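Local coordinates for beta-hexosaminidase (Neisseria gonorrhoeae, PDB 6JTJ), which probably cleaves terminal beta-1,4-linked N-acetylglucosamine from peptide-linked peptidoglycan fragments during the recycling of the bacterial cell wall, at residues I313-G318 / D336-P341; C319-V324 / Q344-R349. All coordinates share one frame; numbering follows the deposited sequence.

Contact 1. Residues I313-G318 / D336-P341; sequences ISFEAG and DGFTIP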
loop_
_atom_site.group_PDB
_atom_site.type_symbol
_atom_site.label_atom_id
_atom_site.label_comp_id
_atom_site.label_asym_id
_atom_site.label_seq_id
_atom_site.Cartn_x
_atom_site.Cartn_y
_atom_site.Cartn_z
ATOM N N ILE C 313 -12.777 -12.873 -17.928
ATOM C CA ILE C 313 -12.667 -11.479 -18.383
ATOM C C ILE C 313 -11.195 -11.036 -18.445
ATOM O O ILE C 313 -10.835 -10.236 -19.290
ATOM C CB ILE C 313 -13.552 -10.474 -17.593
ATOM C CG1 ILE C 313 -13.249 -10.494 -16.106
ATOM C CG2 ILE C 313 -15.038 -10.753 -17.844
ATOM C CD1 ILE C 313 -13.951 -9.380 -15.347
ATOM N N SER C 314 -10.360 -11.592 -17.572
ATOM C CA SER C 314 -8.923 -11.344 -17.637
ATOM C C SER C 314 -8.293 -11.858 -18.927
ATOM O O SER C 314 -7.590 -11.116 -19.603
ATOM C CB SER C 314 -8.201 -11.963 -16.459
ATOM O OG SER C 314 -8.615 -11.378 -15.250
ATOM N N PHE C 315 -8.535 -13.123 -19.259
ATOM C CA PHE C 315 -8.033 -13.692 -20.509
ATOM C C PHE C 315 -8.556 -12.941 -21.716
ATOM O O PHE C 315 -7.792 -12.622 -22.632
ATOM C CB PHE C 315 -8.425 -15.149 -20.670
ATOM C CG PHE C 315 -7.753 -16.060 -19.704
ATOM C CD1 PHE C 315 -6.369 -16.103 -19.619
ATOM C CD2 PHE C 315 -8.494 -16.893 -18.894
ATOM C CE1 PHE C 315 -5.742 -16.939 -18.713
ATOM C CE2 PHE C 315 -7.870 -17.737 -17.996
ATOM C CZ PHE C 315 -6.493 -17.768 -17.914
ATOM N N GLU C 316 -9.846 -12.650 -21.711
ATOM C CA GLU C 316 -10.475 -11.916 -22.797
ATOM C C GLU C 316 -9.854 -10.531 -22.977
ATOM O O GLU C 316 -9.722 -10.055 -24.108
ATOM C CB GLU C 316 -11.987 -11.826 -22.533
ATOM C CG GLU C 316 -12.770 -10.840 -23.381
ATOM C CD GLU C 316 -14.263 -10.810 -23.006
ATOM O OE1 GLU C 316 -14.654 -10.093 -22.051
ATOM O OE2 GLU C 316 -15.053 -11.480 -23.705
ATOM N N ALA C 317 -9.473 -9.880 -21.867
ATOM C CA ALA C 317 -8.806 -8.577 -21.933
ATOM C C ALA C 317 -7.382 -8.620 -22.518
ATOM O O ALA C 317 -6.890 -7.602 -23.007
ATOM C CB ALA C 317 -8.773 -7.924 -20.556
ATOM N N GLY C 318 -6.717 -9.768 -22.431
ATOM C CA GLY C 318 -5.385 -9.938 -23.004
ATOM C C GLY C 318 -4.326 -10.541 -22.080
ATOM O O GLY C 318 -3.184 -10.709 -22.508
ATOM N N ASP C 336 -11.701 -26.882 -12.029
ATOM C CA ASP C 336 -12.707 -27.912 -12.259
ATOM C C ASP C 336 -13.533 -27.627 -13.507
ATOM O O ASP C 336 -14.336 -26.688 -13.529
ATOM C CB ASP C 336 -13.628 -28.022 -11.043
ATOM C CG ASP C 336 -14.683 -29.079 -11.222
ATOM O OD1 ASP C 336 -14.316 -30.244 -11.463
ATOM O OD2 ASP C 336 -15.878 -28.745 -11.136
ATOM N N GLY C 337 -13.339 -28.440 -14.539
ATOM C CA GLY C 337 -14.022 -28.244 -15.816
ATOM C C GLY C 337 -13.488 -27.068 -16.605
ATOM O O GLY C 337 -14.178 -26.525 -17.463
ATOM N N PHE C 338 -12.256 -26.661 -16.295
ATOM C CA PHE C 338 -11.645 -25.478 -16.908
ATOM C C PHE C 338 -11.238 -25.772 -18.338
ATOM O O PHE C 338 -10.571 -26.759 -18.596
ATOM C CB PHE C 338 -10.408 -25.065 -16.110
ATOM C CG PHE C 338 -9.733 -23.826 -16.623
ATOM C CD1 PHE C 338 -10.324 -22.579 -16.461
ATOM C CD2 PHE C 338 -8.502 -23.905 -17.266
ATOM C CE1 PHE C 338 -9.701 -21.431 -16.936
ATOM C CE2 PHE C 338 -7.874 -22.764 -17.736
ATOM C CZ PHE C 338 -8.475 -21.526 -17.572
ATOM N N THR C 339 -11.660 -24.929 -19.266
ATOM C CA THR C 339 -11.169 -25.021 -20.637
ATOM C C THR C 339 -10.017 -24.037 -20.831
ATOM O O THR C 339 -10.157 -22.843 -20.570
ATOM C CB THR C 339 -12.271 -24.773 -21.687
ATOM O OG1 THR C 339 -13.298 -25.747 -21.512
ATOM C CG2 THR C 339 -11.705 -24.910 -23.111
ATOM N N ILE C 340 -8.873 -24.566 -21.253
ATOM C CA ILE C 340 -7.677 -23.760 -21.467
ATOM C C ILE C 340 -7.888 -22.891 -22.692
ATOM O O ILE C 340 -8.108 -23.412 -23.774
ATOM C CB ILE C 340 -6.440 -24.652 -21.645
ATOM C CG1 ILE C 340 -6.100 -25.308 -20.307
ATOM C CG2 ILE C 340 -5.259 -23.838 -22.173
ATOM C CD1 ILE C 340 -5.118 -26.459 -20.400
ATOM N N PRO C 341 -7.844 -21.556 -22.525
ATOM C CA PRO C 341 -8.073 -20.725 -23.707
ATOM C C PRO C 341 -6.987 -20.981 -24.732
ATOM O O PRO C 341 -5.839 -21.213 -24.371
ATOM C CB PRO C 341 -8.008 -19.288 -23.166
ATOM C CG PRO C 341 -8.185 -19.408 -21.696
ATOM C CD PRO C 341 -7.632 -20.750 -21.312
#
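A317 N bonds to I313 O at 2.9 Å near the C-terminal end of helix 307-317, in the turn that carries F315 toward F338 and P341 of the loop following helix 328-335. Just beyond it, G318 has a positive phi and ends the helix in a Schellman motif. With CG anti to its carbonyl carbon (chi1 -68°), F315 directs its ring toward the loop, against P341 and F338. P341 meets one face of this ring: its CG sits 4.0 Å from the centroid of the F315 ring and 18° off the normal, a CH-pi contact displaced toward the CD2 rim. The F338 side chain comes from the opposite direction, and its CZ approaches CE2 of F315 at 3.9 Å. F315 CE2 lies at the edge of the F338 ring, near its plane, whereas F338 CZ reaches the F315 ring obliquely. Nearby, K308, on the same helix as F315, donates a hydrogen bond from NZ to D336 O, and F338 also touches A68. The contact itself is wholly apolar: ring and proline carbons near the surface join helix to loop through carbon-carbon packing and one CH-pi contact, with no polar bond between the two segments.

Contact 2. Residues C319-V324 / Q344-R349; sequences CDIVLV and QDLAGR
R349 on helix 346-352 reaches D320, the neighbour of I321, along a stretched side chain. From CB, with CG anti to the carbonyl carbon (chi1 -76°), the chain runs extended through CG to NE. R349 CD is the first atom to come near the acid, 3.7 Å from D320 OD1 and equally near OD2. NE turns to another partner, the backbone O of K288. R349 NH1 forms the hydrogen bond across the contact, a salt bridge of 2.7 Å to D320 OD1. It is bent, with an N-H...O angle of 132°; the donor comes in on the syn side, and the carboxylate and guanidinium planes stand 58° apart. R349 NH2 has D345 OD2 only at a long 3.9 Å, well out of the guanidinium plane, so that pairing is one of charge alone. D345 CB, meanwhile, lies 3.5 Å above the plane, over the centre of the R349 guanidinium.

The carboxylate of D320 is buried and well supplied: N343 ND2 also bonds to OD1, while R282 and the I291 backbone N bind OD2. Two arginines sharing one acid probably keep it ionised. Beside this polar group, L346 packs its CD1 against I321 CG1 at 3.8 Å, and L346 CD1 also lies 4.1 Å from D320 CB.

The ion pair to the buried D320 ties that residue to helix 346-352, the second helix after the strand. Strand 321-323 runs parallel between strands 290-295 and 47-49, joining the last strand of the chain to the first, as in the TIM-barrel-like fold of family 3 glycoside hydrolases.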
loop_
_atom_site.group_PDB
_atom_site.type_symbol
_atom_site.label_atom_id
_atom_site.label_comp_id
_atom_site.label_asym_id
_atom_site.label_seq_id
_atom_site.Cartn_x
_atom_site.Cartn_y
_atom_site.Cartn_z
ATOM N N CYS C 319 -4.678 -10.875 -20.841
ATOM C CA CYS C 319 -3.743 -11.542 -19.943
ATOM C C CYS C 319 -3.452 -12.957 -20.413
ATOM O O CYS C 319 -4.354 -13.651 -20.875
ATOM C CB CYS C 319 -4.303 -11.623 -18.533
ATOM S SG CYS C 319 -4.682 -10.037 -17.772
ATOM N N ASP C 320 -2.186 -13.368 -20.310
ATOM C CA ASP C 320 -1.757 -14.727 -20.636
ATOM C C ASP C 320 -1.986 -15.650 -19.463
ATOM O O ASP C 320 -2.384 -16.809 -19.647
ATOM C CB ASP C 320 -0.262 -14.760 -20.958
ATOM C CG ASP C 320 0.078 -14.029 -22.219
ATOM O OD1 ASP C 320 -0.359 -14.463 -23.302
ATOM O OD2 ASP C 320 0.804 -13.019 -22.147
ATOM N N ILE C 321 -1.709 -15.152 -18.261
ATOM C CA ILE C 321 -1.629 -15.970 -17.076
ATOM C C ILE C 321 -2.326 -15.261 -15.913
ATOM O O ILE C 321 -2.073 -14.090 -15.670
ATOM C CB ILE C 321 -0.169 -16.210 -16.689
ATOM C CG1 ILE C 321 0.538 -17.084 -17.729
ATOM C CG2 ILE C 321 -0.057 -16.868 -15.316
ATOM C CD1 ILE C 321 2.055 -16.962 -17.734
ATOM N N VAL C 322 -3.214 -15.966 -15.222
ATOM C CA VAL C 322 -3.942 -15.379 -14.117
ATOM C C VAL C 322 -3.347 -15.830 -12.796
ATOM O O VAL C 322 -2.985 -16.987 -12.627
ATOM C CB VAL C 322 -5.465 -15.675 -14.156
ATOM C CG1 VAL C 322 -6.109 -15.043 -15.379
ATOM C CG2 VAL C 322 -5.767 -17.166 -14.125
ATOM N N LEU C 323 -3.253 -14.889 -11.875
ATOM C CA LEU C 323 -2.734 -15.139 -10.550
ATOM C C LEU C 323 -3.885 -15.341 -9.585
ATOM O O LEU C 323 -4.804 -14.534 -9.559
ATOM C CB LEU C 323 -1.918 -13.950 -10.054
ATOM C CG LEU C 323 -0.415 -14.049 -10.214
ATOM C CD1 LEU C 323 -0.070 -14.103 -11.695
ATOM C CD2 LEU C 323 0.280 -12.874 -9.524
ATOM N N VAL C 324 -3.828 -16.415 -8.805
ATOM C CA VAL C 324 -4.846 -16.707 -7.801
ATOM C C VAL C 324 -4.129 -17.087 -6.531
ATOM O O VAL C 324 -3.689 -18.213 -6.390
ATOM C CB VAL C 324 -5.777 -17.849 -8.252
ATOM C CG1 VAL C 324 -6.960 -17.987 -7.300
ATOM C CG2 VAL C 324 -6.289 -17.602 -9.666
ATOM N N GLN C 344 -1.518 -19.894 -28.528
ATOM C CA GLN C 344 -0.361 -20.530 -29.145
ATOM C C GLN C 344 0.970 -19.958 -28.657
ATOM O O GLN C 344 2.001 -20.593 -28.826
ATOM C CB GLN C 344 -0.411 -20.375 -30.664
ATOM C CG GLN C 344 -1.533 -21.119 -31.346
ATOM C CD GLN C 344 -1.864 -20.627 -32.759
ATOM O OE1 GLN C 344 -1.085 -20.812 -33.699
ATOM N NE2 GLN C 344 -3.051 -20.025 -32.920
ATOM N N ASP C 345 0.943 -18.758 -28.073
ATOM C CA ASP C 345 2.154 -18.109 -27.583
ATOM C C ASP C 345 2.504 -18.455 -26.139
ATOM O O ASP C 345 3.612 -18.182 -25.685
ATOM C CB ASP C 345 1.991 -16.609 -27.722
ATOM C CG ASP C 345 1.821 -16.179 -29.165
ATOM O OD1 ASP C 345 2.682 -16.544 -29.984
ATOM O OD2 ASP C 345 0.853 -15.457 -29.476
ATOM N N LEU C 346 1.582 -19.095 -25.424
ATOM C CA LEU C 346 1.755 -19.279 -23.997
ATOM C C LEU C 346 3.027 -20.048 -23.676
ATOM O O LEU C 346 3.776 -19.657 -22.784
ATOM C CB LEU C 346 0.545 -19.979 -23.384
ATOM C CG LEU C 346 0.538 -20.065 -21.839
ATOM C CD1 LEU C 346 0.682 -18.736 -21.109
ATOM C CD2 LEU C 346 -0.724 -20.747 -21.322
ATOM N N ALA C 347 3.243 -21.168 -24.364
ATOM C CA ALA C 347 4.342 -22.072 -24.028
ATOM C C ALA C 347 5.677 -21.370 -24.134
ATOM O O ALA C 347 6.526 -21.540 -23.257
ATOM C CB ALA C 347 4.332 -23.312 -24.928
ATOM N N GLY C 348 5.845 -20.589 -25.196
ATOM C CA GLY C 348 7.069 -19.823 -25.399
ATOM C C GLY C 348 7.211 -18.695 -24.392
ATOM O O GLY C 348 8.320 -18.393 -23.928
ATOM N N ARG C 349 6.093 -18.049 -24.063
ATOM C CA ARG C 349 6.091 -16.982 -23.063
ATOM C C ARG C 349 6.489 -17.484 -21.669
ATOM O O ARG C 349 7.250 -16.822 -20.979
ATOM C CB ARG C 349 4.728 -16.274 -23.047
ATOM C CG ARG C 349 4.567 -15.335 -24.225
ATOM C CD ARG C 349 3.166 -14.775 -24.372
ATOM N NE ARG C 349 3.108 -13.862 -25.515
ATOM C CZ ARG C 349 1.993 -13.445 -26.090
ATOM N NH1 ARG C 349 0.810 -13.832 -25.632
ATOM N NH2 ARG C 349 2.053 -12.626 -27.124
#

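How the contacts relate
The centre of contact 1 lies about 21 Å from the centre of the chain, near the surface, whereas that of contact 2, which is buried, lies about 13 Å from it. Their chemistry follows: the outer contact is apolar, while the inner one pairs a charge network centred on the buried D320 with a small aliphatic patch. Helix 307-317 and strand 321-323 are consecutive, and G318 passes directly into C319, with a probable hydrogen bond of 3.2 Å from C319 N to S314 O. The F315 ring also packs inward, F315 CZ being 3.7 Å from V322 CG1. Residues 336-341 and 344-349 likewise follow each other closely, so one return of the chain meets first the helix, then the strand.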